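Local coordinates for protein uncharacterized hth-type transcriptional regulator YYBR (Bacillus subtilis, PDB 4A5N) that probably binds DNA as a redox-responsive transcriptional regulator, HypR, of the MarR/DUF24 type, at residues 30-33 with 34-38; 42-45 with 46-49; 57-60 with 61-65. The protein carries 1 engineered substitution. All coordinates share one frame; numbering follows the deposited sequence.

Interaction 1 (30-33 with 34-38)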
ATOM      1  N   ILE B  30      -8.542   3.285   4.786  1.00 28.17           N
ATOM      2  CA  ILE B  30      -9.397   4.055   5.666  1.00 28.99           C
ATOM      3  C   ILE B  30     -10.591   3.212   6.065  1.00 26.13           C
ATOM      4  O   ILE B  30     -10.909   3.124   7.250  1.00 25.85           O
ATOM      5  CB  ILE B  30      -9.937   5.336   4.962  1.00 31.64           C
ATOM      6  CG1 ILE B  30      -8.814   6.285   4.575  1.00 33.80           C
ATOM      7  CG2 ILE B  30     -10.920   6.115   5.851  1.00 34.33           C
ATOM      8  CD1 ILE B  30      -9.267   7.401   3.649  1.00 34.28           C
ATOM      9  N   LEU B  31     -11.230   2.582   5.070  1.00 25.86           N
ATOM     10  CA  LEU B  31     -12.431   1.760   5.282  1.00 25.07           C
ATOM     11  C   LEU B  31     -12.102   0.639   6.276  1.00 25.01           C
ATOM     12  O   LEU B  31     -12.780   0.466   7.272  1.00 23.74           O
ATOM     13  CB  LEU B  31     -12.940   1.160   3.974  1.00 25.86           C
ATOM     14  CG  LEU B  31     -13.443   2.235   2.995  1.00 26.34           C
ATOM     15  CD1 LEU B  31     -13.940   1.588   1.704  1.00 26.75           C
ATOM     16  CD2 LEU B  31     -14.495   3.068   3.699  1.00 28.10           C
ATOM     17  N   PHE B  32     -11.012  -0.064   5.977  1.00 26.06           N
ATOM     18  CA  PHE B  32     -10.486  -1.113   6.808  1.00 25.27           C
ATOM     19  C   PHE B  32     -10.243  -0.663   8.240  1.00 25.51           C
ATOM     20  O   PHE B  32     -10.705  -1.316   9.203  1.00 25.54           O
ATOM     21  CB  PHE B  32      -9.182  -1.656   6.190  1.00 25.56           C
ATOM     22  CG  PHE B  32      -8.626  -2.854   6.917  1.00 23.82           C
ATOM     23  CD1 PHE B  32      -8.058  -2.716   8.176  1.00 24.08           C
ATOM     24  CD2 PHE B  32      -8.701  -4.102   6.347  1.00 24.10           C
ATOM     25  CE1 PHE B  32      -7.560  -3.826   8.843  1.00 25.35           C
ATOM     26  CE2 PHE B  32      -8.245  -5.240   7.026  1.00 24.51           C
ATOM     27  CZ  PHE B  32      -7.648  -5.083   8.255  1.00 23.71           C
ATOM     28  N   TYR B  33      -9.498   0.428   8.402  1.00 27.04           N
ATOM     29  CA  TYR B  33      -9.162   0.941   9.713  1.00 29.45           C
ATOM     30  C   TYR B  33     -10.396   1.148  10.588  1.00 30.02           C
ATOM     31  O   TYR B  33     -10.399   0.751  11.761  1.00 29.04           O
ATOM     32  CB  TYR B  33      -8.331   2.233   9.647  1.00 30.45           C
ATOM     33  CG  TYR B  33      -8.017   2.780  11.006  1.00 33.77           C
ATOM     34  CD1 TYR B  33      -6.996   2.239  11.785  1.00 35.39           C
ATOM     35  CD2 TYR B  33      -8.773   3.808  11.546  1.00 35.77           C
ATOM     36  CE1 TYR B  33      -6.724   2.738  13.070  1.00 36.72           C
ATOM     37  CE2 TYR B  33      -8.514   4.301  12.816  1.00 38.90           C
ATOM     38  CZ  TYR B  33      -7.494   3.772  13.568  1.00 38.31           C
ATOM     39  OH  TYR B  33      -7.286   4.302  14.821  1.00 40.97           O
ATOM     40  N   HIS B  34     -11.445   1.696   9.991  1.00 28.15           N
ATOM     41  CA  HIS B  34     -12.649   2.043  10.715  1.00 29.05           C
ATOM     42  C   HIS B  34     -13.506   0.833  11.048  1.00 27.95           C
ATOM     43  O   HIS B  34     -14.359   0.895  11.912  1.00 28.16           O
ATOM     44  CB  HIS B  34     -13.386   3.164   9.979  1.00 29.85           C
ATOM     45  CG  HIS B  34     -12.718   4.535  10.161  1.00 32.57           C
ATOM     46  ND1 HIS B  34     -13.057   5.383  11.168  1.00 35.32           N
ATOM     47  CD2 HIS B  34     -11.692   5.177   9.445  1.00 31.99           C
ATOM     48  CE1 HIS B  34     -12.274   6.476  11.113  1.00 34.47           C
ATOM     49  NE2 HIS B  34     -11.443   6.350  10.063  1.00 33.37           N
ATOM     50  N   MET B  35     -13.222  -0.300  10.434  1.00 24.82           N
ATOM     51  CA  MET B  35     -13.883  -1.534  10.852  1.00 25.32           C
ATOM     52  C   MET B  35     -13.118  -2.293  11.921  1.00 25.97           C
ATOM     53  O   MET B  35     -13.642  -3.294  12.434  1.00 24.33           O
ATOM     54  CB  MET B  35     -14.160  -2.447   9.679  1.00 24.72           C
ATOM     55  CG  MET B  35     -15.306  -1.978   8.782  1.00 25.71           C
ATOM     56  SD  MET B  35     -15.588  -2.995   7.305  1.00 26.17           S
ATOM     57  CE  MET B  35     -14.397  -2.244   6.180  1.00 27.35           C
ATOM     58  N   ILE B  36     -11.912  -1.845  12.263  1.00 26.68           N
ATOM     59  CA  ILE B  36     -11.096  -2.545  13.276  1.00 26.22           C
ATOM     60  C   ILE B  36     -11.860  -2.620  14.615  1.00 28.84           C
ATOM     61  O   ILE B  36     -11.869  -3.663  15.282  1.00 30.72           O
ATOM     62  CB  ILE B  36      -9.711  -1.867  13.448  1.00 26.55           C
ATOM     63  CG1 ILE B  36      -8.786  -2.137  12.255  1.00 24.32           C
ATOM     64  CG2 ILE B  36      -9.019  -2.318  14.731  1.00 27.70           C
ATOM     65  CD1 ILE B  36      -7.435  -1.495  12.391  1.00 25.53           C
ATOM     66  N   ASP B  37     -12.547  -1.553  14.994  1.00 29.29           N
ATOM     67  CA  ASP B  37     -13.284  -1.540  16.260  1.00 33.75           C
ATOM     68  C   ASP B  37     -14.721  -2.037  16.194  1.00 32.61           C
ATOM     69  O   ASP B  37     -15.440  -1.900  17.175  1.00 33.63           O
ATOM     70  CB  ASP B  37     -13.238  -0.142  16.936  1.00 35.87           C
ATOM     71  CG  ASP B  37     -14.027   0.952  16.188  1.00 38.14           C
ATOM     72  OD1 ASP B  37     -14.555   0.763  15.069  1.00 40.65           O
ATOM     73  OD2 ASP B  37     -14.109   2.057  16.760  1.00 42.79           O
ATOM     74  N   GLY B  38     -15.118  -2.604  15.049  1.00 31.84           N
ATOM     75  CA  GLY B  38     -16.453  -3.194  14.839  1.00 31.16           C
ATOM     76  C   GLY B  38     -17.178  -2.740  13.577  1.00 28.35           C
ATOM     77  O   GLY B  38     -16.728  -1.833  12.882  1.00 28.04           O
TER
HETATM   78  O   HOH W   1     -11.579   1.466  14.203  1.00 33.35           O
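The carbonyl oxygen of Tyr33 is gripped by two donors near the C-terminal end of helix 28-35. Ile36 N reaches Tyr33 O at 3.0 Å from above the carbonyl plane, with an N-H...O angle of 154°, and a water donates to the same oxygen from 2.8 Å. That water also accepts the N-H of Asp37, tying Tyr33 to the type I beta turn of Met35 to Gly38. The spacing of the backbone bonds shortens on the way: His34 N still looks four residues back, to Ile30 O at 3.1 Å, whereas Met35 N bonds more firmly to Phe32 O (3.0 Å), three residues back, than to Leu31 O, where its bond is weak. Lys40 NZ bonds to His34 O and Gly38 O and forms a salt bridge with Asp37 OD1.

The imidazole of His34 lies back along the helix, its CG beside the backbone N (chi1 -75°), so that CD2 comes edge-on to Ile30 O at 3.1 Å. Over one face stands CD2 of Tyr33 in a T-shaped pair, the Tyr33 and His34 ring planes 85° apart. In this winged helix-turn-helix fold, helix 28-35 packs on helix 94-115, which meets Phe32, Tyr33 and Ile36, on helix 42-48, which meets Ile30, Leu31, His34 and Met35, and, through Leu31, on helix 54-66. Ile36 CD1 touches Tyr33 CD1 at 3.8 Å, while its CG1 reaches Phe32 CE1 obliquely. The bent end of Met35 turns CE back to within 3.3 Å of Leu31 O.

Interaction 2 (42-45 with 46-49)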
ATOM      1  N   PHE B  42     -23.038   1.808   5.771  1.00 32.06           N
ATOM      2  CA  PHE B  42     -22.595   2.563   4.610  1.00 31.36           C
ATOM      3  C   PHE B  42     -22.537   4.059   4.905  1.00 30.37           C
ATOM      4  O   PHE B  42     -21.529   4.697   4.651  1.00 29.91           O
ATOM      5  CB  PHE B  42     -23.592   2.276   3.480  1.00 32.38           C
ATOM      6  CG  PHE B  42     -23.178   2.750   2.128  1.00 31.97           C
ATOM      7  CD1 PHE B  42     -22.373   1.964   1.323  1.00 31.57           C
ATOM      8  CD2 PHE B  42     -23.700   3.947   1.603  1.00 33.61           C
ATOM      9  CE1 PHE B  42     -22.024   2.360   0.058  1.00 33.30           C
ATOM     10  CE2 PHE B  42     -23.359   4.346   0.327  1.00 36.15           C
ATOM     11  CZ  PHE B  42     -22.511   3.560  -0.447  1.00 35.41           C
ATOM     12  N   ASN B  43     -23.595   4.587   5.492  1.00 30.55           N
ATOM     13  CA  ASN B  43     -23.636   5.982   5.927  1.00 33.18           C
ATOM     14  C   ASN B  43     -22.573   6.398   6.966  1.00 31.43           C
ATOM     15  O   ASN B  43     -22.159   7.558   6.999  1.00 30.05           O
ATOM     16  CB  ASN B  43     -25.048   6.346   6.404  1.00 35.60           C
ATOM     17  CG  ASN B  43     -26.039   6.560   5.248  1.00 38.53           C
ATOM     18  OD1 ASN B  43     -27.244   6.710   5.475  1.00 42.01           O
ATOM     19  ND2 ASN B  43     -25.547   6.539   4.027  1.00 36.96           N
ATOM     20  N   GLU B  44     -22.105   5.458   7.790  1.00 29.50           N
ATOM     21  CA  GLU B  44     -21.036   5.777   8.727  1.00 29.44           C
ATOM     22  C   GLU B  44     -19.729   6.013   7.976  1.00 28.39           C
ATOM     23  O   GLU B  44     -18.953   6.879   8.365  1.00 29.60           O
ATOM     24  CB  GLU B  44     -20.851   4.677   9.771  1.00 28.67           C
ATOM     25  CG  GLU B  44     -22.069   4.488  10.648  1.00 29.93           C
ATOM     26  CD  GLU B  44     -21.881   3.487  11.763  1.00 31.78           C
ATOM     27  OE1 GLU B  44     -21.984   2.275  11.475  1.00 29.95           O
ATOM     28  OE2 GLU B  44     -21.665   3.916  12.935  1.00 35.37           O
ATOM     29  N   PHE B  45     -19.505   5.224   6.927  1.00 27.97           N
ATOM     30  CA  PHE B  45     -18.332   5.361   6.073  1.00 27.92           C
ATOM     31  C   PHE B  45     -18.365   6.690   5.299  1.00 28.32           C
ATOM     32  O   PHE B  45     -17.303   7.290   5.135  1.00 29.29           O
ATOM     33  CB  PHE B  45     -18.232   4.254   5.045  1.00 27.23           C
ATOM     34  CG  PHE B  45     -17.846   2.907   5.596  1.00 25.77           C
ATOM     35  CD1 PHE B  45     -16.709   2.740   6.376  1.00 26.00           C
ATOM     36  CD2 PHE B  45     -18.573   1.794   5.246  1.00 25.91           C
ATOM     37  CE1 PHE B  45     -16.351   1.466   6.817  1.00 23.95           C
ATOM     38  CE2 PHE B  45     -18.212   0.524   5.673  1.00 25.02           C
ATOM     39  CZ  PHE B  45     -17.098   0.372   6.446  1.00 24.83           C
ATOM     40  N   ARG B  46     -19.534   7.090   4.789  1.00 31.28           N
ATOM     41  CA  ARG B  46     -19.674   8.371   4.083  1.00 34.03           C
ATOM     42  C   ARG B  46     -19.309   9.550   4.981  1.00 36.16           C
ATOM     43  O   ARG B  46     -18.795  10.594   4.508  1.00 38.73           O
ATOM     44  CB  ARG B  46     -21.101   8.591   3.563  1.00 37.29           C
ATOM     45  CG  ARG B  46     -21.489   7.823   2.323  1.00 37.29           C
ATOM     46  CD  ARG B  46     -22.996   7.887   2.113  1.00 38.93           C
ATOM     47  NE  ARG B  46     -23.430   9.223   1.661  1.00 41.15           N
ATOM     48  CZ  ARG B  46     -24.696   9.631   1.578  1.00 43.13           C
ATOM     49  NH1 ARG B  46     -25.694   8.811   1.892  1.00 43.65           N
ATOM     50  NH2 ARG B  46     -24.971  10.871   1.148  1.00 44.64           N
ATOM     51  N   ARG B  47     -19.647   9.441   6.263  1.00 35.94           N
ATOM     52  CA  ARG B  47     -19.253  10.477   7.226  1.00 37.84           C
ATOM     53  C   ARG B  47     -17.748  10.395   7.487  1.00 37.66           C
ATOM     54  O   ARG B  47     -17.120  11.395   7.773  1.00 39.84           O
ATOM     55  CB  ARG B  47     -20.004  10.316   8.555  1.00 37.97           C
ATOM     56  CG  ARG B  47     -21.504  10.512   8.443  1.00 39.08           C
ATOM     57  CD  ARG B  47     -22.265  10.017   9.670  1.00 39.23           C
ATOM     58  NE  ARG B  47     -23.664  10.068   9.325  1.00 39.79           N
ATOM     59  CZ  ARG B  47     -24.533   9.089   9.480  1.00 39.68           C
ATOM     60  NH1 ARG B  47     -24.194   7.935  10.057  1.00 37.50           N
ATOM     61  NH2 ARG B  47     -25.756   9.276   9.070  1.00 39.28           N
ATOM     62  N   ILE B  48     -17.183   9.193   7.462  1.00 38.61           N
ATOM     63  CA  ILE B  48     -15.726   9.036   7.639  1.00 40.10           C
ATOM     64  C   ILE B  48     -14.998   9.657   6.423  1.00 41.87           C
ATOM     65  O   ILE B  48     -13.963  10.292   6.601  1.00 43.59           O
ATOM     66  CB  ILE B  48     -15.347   7.546   7.946  1.00 39.23           C
ATOM     67  CG1 ILE B  48     -15.907   7.143   9.316  1.00 38.43           C
ATOM     68  CG2 ILE B  48     -13.841   7.296   7.917  1.00 38.27           C
ATOM     69  CD1 ILE B  48     -16.310   5.676   9.402  1.00 37.92           C
ATOM     70  N   CYS B  49     -15.560   9.537   5.216  1.00 40.96           N
ATOM     71  CA  CYS B  49     -14.899  10.077   4.007  1.00 42.63           C
ATOM     72  C   CYS B  49     -15.873  10.917   3.239  1.00 40.85           C
ATOM     73  O   CYS B  49     -16.496  10.391   2.329  1.00 39.31           O
ATOM     74  CB  CYS B  49     -14.411   8.973   3.052  1.00 42.63           C
ATOM     75  SG  CYS B  49     -13.650   7.502   3.761  1.00 45.61           S
TER
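Cys49 N donates to Phe45 O over 2.8 Å, the shortest of four successive i to i+4 bonds that bind residues 42-45 to 46-49. Arg46 N follows the same pattern with Phe42 O at 3.1 Å, lying in the carbonyl plane, and Arg47 N and Ile48 N bond to Asn43 O and Glu44 O. Asn43 O has a second neighbour: the chain of Arg47, extended from CG to NE, runs back along the helix until Asn43 O lies over one face of its guanidinium, 3.4 Å above the plane and offset toward the rim. Opposite charge is near but not joined, for Glu44 OE2 stays 5.6 Å from Arg47 NH1, and Glu44 OE1 instead accepts the backbone N-H of Arg41, just before the helix. A molecule of beta-mercaptoethanol, probably from the crystallisation liquor, rests about 3 Å from the Arg47 side chain, measured between nearest atoms.

Helix 42-48 precedes helix 54-66 in the helix-turn-helix, and its two phenylalanines face that partner: Phe42 meets Leu57 and Thr58, and Phe45 meets Leu57 while also reaching Leu31 and Met35. Arg46, with CG beside its backbone N (chi1 -77°), lays CD 4.0 Å from Phe42 CE2; the bend at chi3 then turns the guanidinium from the line of the chain, its plane 58° from that of the ring. Ile48 CD1 comes to 3.1 Å from Glu44 O, a tight approach that goes with a chi2 of 147°, away from full staggering; the same CD1 lies 4.2 Å from Phe45 CD1. Beyond it, in this reduced form of the protein, the thiol of Cys49 packs against Ile30 of helix 28-35.

Interaction 3 (57-60 with 61-65)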
ATOM      1  N   LEU B  57     -17.667   4.287  -3.016  1.00 32.17           N
ATOM      2  CA  LEU B  57     -17.707   3.547  -1.741  1.00 29.47           C
ATOM      3  C   LEU B  57     -18.250   2.127  -1.939  1.00 30.14           C
ATOM      4  O   LEU B  57     -17.687   1.128  -1.391  1.00 29.04           O
ATOM      5  CB  LEU B  57     -18.541   4.330  -0.716  1.00 29.31           C
ATOM      6  CG  LEU B  57     -18.700   3.687   0.678  1.00 27.01           C
ATOM      7  CD1 LEU B  57     -17.315   3.489   1.304  1.00 26.36           C
ATOM      8  CD2 LEU B  57     -19.607   4.487   1.614  1.00 26.77           C
ATOM      9  N   THR B  58     -19.342   2.008  -2.700  1.00 31.45           N
ATOM     10  CA  THR B  58     -19.934   0.694  -2.947  1.00 31.87           C
ATOM     11  C   THR B  58     -18.925  -0.214  -3.662  1.00 32.16           C
ATOM     12  O   THR B  58     -18.809  -1.353  -3.329  1.00 31.58           O
ATOM     13  CB  THR B  58     -21.224   0.781  -3.812  1.00 34.02           C
ATOM     14  OG1 THR B  58     -22.206   1.525  -3.109  1.00 33.80           O
ATOM     15  CG2 THR B  58     -21.791  -0.628  -4.133  1.00 34.95           C
ATOM     16  N   LEU B  59     -18.212   0.318  -4.652  1.00 33.98           N
ATOM     17  CA  LEU B  59     -17.240  -0.444  -5.444  1.00 34.64           C
ATOM     18  C   LEU B  59     -16.075  -0.887  -4.589  1.00 33.39           C
ATOM     19  O   LEU B  59     -15.692  -2.076  -4.629  1.00 31.45           O
ATOM     20  CB  LEU B  59     -16.749   0.380  -6.638  1.00 37.17           C
ATOM     21  CG  LEU B  59     -15.730  -0.155  -7.662  1.00 38.38           C
ATOM     22  CD1 LEU B  59     -15.992  -1.623  -8.032  1.00 40.22           C
ATOM     23  CD2 LEU B  59     -15.795   0.742  -8.905  1.00 40.57           C
ATOM     24  N   GLN B  60     -15.529   0.042  -3.791  1.00 31.98           N
ATOM     25  CA  GLN B  60     -14.407  -0.314  -2.907  1.00 32.28           C
ATOM     26  C   GLN B  60     -14.815  -1.399  -1.917  1.00 30.60           C
ATOM     27  O   GLN B  60     -14.045  -2.345  -1.644  1.00 29.49           O
ATOM     28  CB  GLN B  60     -13.868   0.914  -2.132  1.00 32.51           C
ATOM     29  CG  GLN B  60     -13.246   2.005  -3.002  1.00 36.44           C
ATOM     30  CD  GLN B  60     -11.986   1.549  -3.707  1.00 38.10           C
ATOM     31  OE1 GLN B  60     -10.979   1.236  -3.077  1.00 43.87           O
ATOM     32  NE2 GLN B  60     -12.059   1.451  -5.013  1.00 39.64           N
ATOM     33  N   LEU B  61     -16.016  -1.268  -1.359  1.00 30.37           N
ATOM     34  CA  LEU B  61     -16.492  -2.275  -0.393  1.00 30.75           C
ATOM     35  C   LEU B  61     -16.754  -3.640  -1.075  1.00 31.42           C
ATOM     36  O   LEU B  61     -16.504  -4.665  -0.478  1.00 31.95           O
ATOM     37  CB  LEU B  61     -17.740  -1.773   0.370  1.00 28.85           C
ATOM     38  CG  LEU B  61     -17.540  -0.669   1.415  1.00 26.92           C
ATOM     39  CD1 LEU B  61     -18.870   0.016   1.769  1.00 26.98           C
ATOM     40  CD2 LEU B  61     -16.842  -1.199   2.674  1.00 27.93           C
ATOM     41  N   ARG B  62     -17.260  -3.632  -2.307  1.00 32.84           N
ATOM     42  CA  ARG B  62     -17.507  -4.869  -3.073  1.00 35.65           C
ATOM     43  C   ARG B  62     -16.191  -5.599  -3.348  1.00 33.54           C
ATOM     44  O   ARG B  62     -16.114  -6.837  -3.262  1.00 32.37           O
ATOM     45  CB  ARG B  62     -18.241  -4.586  -4.416  1.00 41.19           C
ATOM     46  CG  ARG B  62     -19.763  -4.534  -4.315  1.00 46.21           C
ATOM     47  CD  ARG B  62     -20.415  -4.445  -5.698  1.00 52.86           C
ATOM     48  NE  ARG B  62     -21.850  -4.765  -5.676  1.00 57.53           N
ATOM     49  CZ  ARG B  62     -22.430  -5.807  -6.292  1.00 64.83           C
ATOM     50  NH1 ARG B  62     -21.726  -6.673  -7.033  1.00 66.86           N
ATOM     51  NH2 ARG B  62     -23.746  -5.984  -6.176  1.00 67.28           N
ATOM     52  N   GLU B  63     -15.147  -4.844  -3.673  1.00 33.69           N
ATOM     53  CA  GLU B  63     -13.847  -5.456  -3.923  1.00 32.52           C
ATOM     54  C   GLU B  63     -13.248  -6.064  -2.664  1.00 29.67           C
ATOM     55  O   GLU B  63     -12.747  -7.169  -2.702  1.00 30.45           O
ATOM     56  CB  GLU B  63     -12.858  -4.458  -4.508  1.00 34.25           C
ATOM     57  CG  GLU B  63     -13.328  -3.858  -5.810  1.00 34.96           C
ATOM     58  CD  GLU B  63     -12.262  -3.046  -6.477  1.00 37.24           C
ATOM     59  OE1 GLU B  63     -11.205  -2.851  -5.853  1.00 34.60           O
ATOM     60  OE2 GLU B  63     -12.496  -2.591  -7.636  1.00 38.90           O
ATOM     61  N   LEU B  64     -13.295  -5.349  -1.544  1.00 28.33           N
ATOM     62  CA  LEU B  64     -12.866  -5.933  -0.225  1.00 27.46           C
ATOM     63  C   LEU B  64     -13.635  -7.196   0.146  1.00 27.81           C
ATOM     64  O   LEU B  64     -13.062  -8.220   0.648  1.00 29.15           O
ATOM     65  CB  LEU B  64     -13.059  -4.890   0.867  1.00 26.46           C
ATOM     66  CG  LEU B  64     -11.938  -3.852   0.929  1.00 27.66           C
ATOM     67  CD1 LEU B  64     -12.367  -2.690   1.825  1.00 27.18           C
ATOM     68  CD2 LEU B  64     -10.628  -4.465   1.414  1.00 27.26           C
ATOM     69  N   GLU B  65     -14.945  -7.149  -0.100  1.00 28.39           N
ATOM     70  CA  GLU B  65     -15.802  -8.342   0.048  1.00 30.24           C
ATOM     71  C   GLU B  65     -15.402  -9.473  -0.903  1.00 31.97           C
ATOM     72  O   GLU B  65     -15.273 -10.662  -0.493  1.00 31.46           O
ATOM     73  CB  GLU B  65     -17.303  -7.986  -0.087  1.00 32.28           C
ATOM     74  CG  GLU B  65     -18.243  -9.181   0.117  1.00 34.53           C
ATOM     75  CD  GLU B  65     -19.714  -8.853  -0.145  1.00 37.79           C
ATOM     76  OE1 GLU B  65     -20.037  -7.708  -0.541  1.00 39.43           O
ATOM     77  OE2 GLU B  65     -20.545  -9.752   0.060  1.00 36.69           O
TER
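Methyl CG2 of Thr58 sits at the edge of the Arg62 guanidinium, near its plane, and lies 4.3 Å from Arg62 CD. One residue further along, the carboxylate of Glu63 crosses the Leu59 side chain, OE2 coming to 3.6 Å from Leu59 CD1. Both pairs lie along helix 54-66, the second helix of the helix-turn-helix and, as in related winged-helix regulators, probably the one that reads DNA. Each links residues four apart, as do the backbone bonds: Leu61 N to Leu57 O at 2.9 Å, Arg62 N to Thr58 O, Glu63 N to Leu59 O, and the nearly straight Leu64 N to Gln60 O, with an N-H...O angle of 172°.

The polar ends have partners beyond this turn. Thr58 OG1 bonds to Gln54 O, and Glu63 OE1 forms a salt bridge with Lys28 of helix 28-35, leaving OE2 beside the leucine methyl. An alanine in place of Glu63 is likely to leave Lys28 without its charged mate and to strip the Leu59 methyl of its neighbouring carboxylate.

On the buried side Leu57 and Leu61 run alongside each other in the same direction, with Leu57 CG 3.8 Å from Leu61 CD1. Leu57 sends CG anti to its own N (chi1 179°), whereas Leu61 keeps CG beside its N (chi1 -72°); the two branched ends run together, and both leucines touch Phe45 and Leu31. There Leu61 CG also presses to 3.3 Å from the oxygen of Leu57 that its own backbone N-H bonds.

Overall arrangement
Each interaction is local to one helix or its C-terminal end, yet their inner sides meet in one core. Interaction 1 lies nearest the centre of the chain and touches both others: Leu31 reaches each, its CD2 3.5 Å from Phe45 CD1 and 3.7 Å from Leu57 CD1, while His34, Ile30 and Met35 meet interaction 2. Phe45 of interaction 2 packs on Leu57 and Leu61 of interaction 3, completing the three-helix cluster. Outward, the chemistry diverges: interaction 1 ends in a water-bridged turn and an aromatic pair, interaction 2 carries arginines over its helix surface, and interaction 3 sets exposed Leu59 and Arg62 on its outer side. Ile30 alone in the three contacts reaches the second subunit.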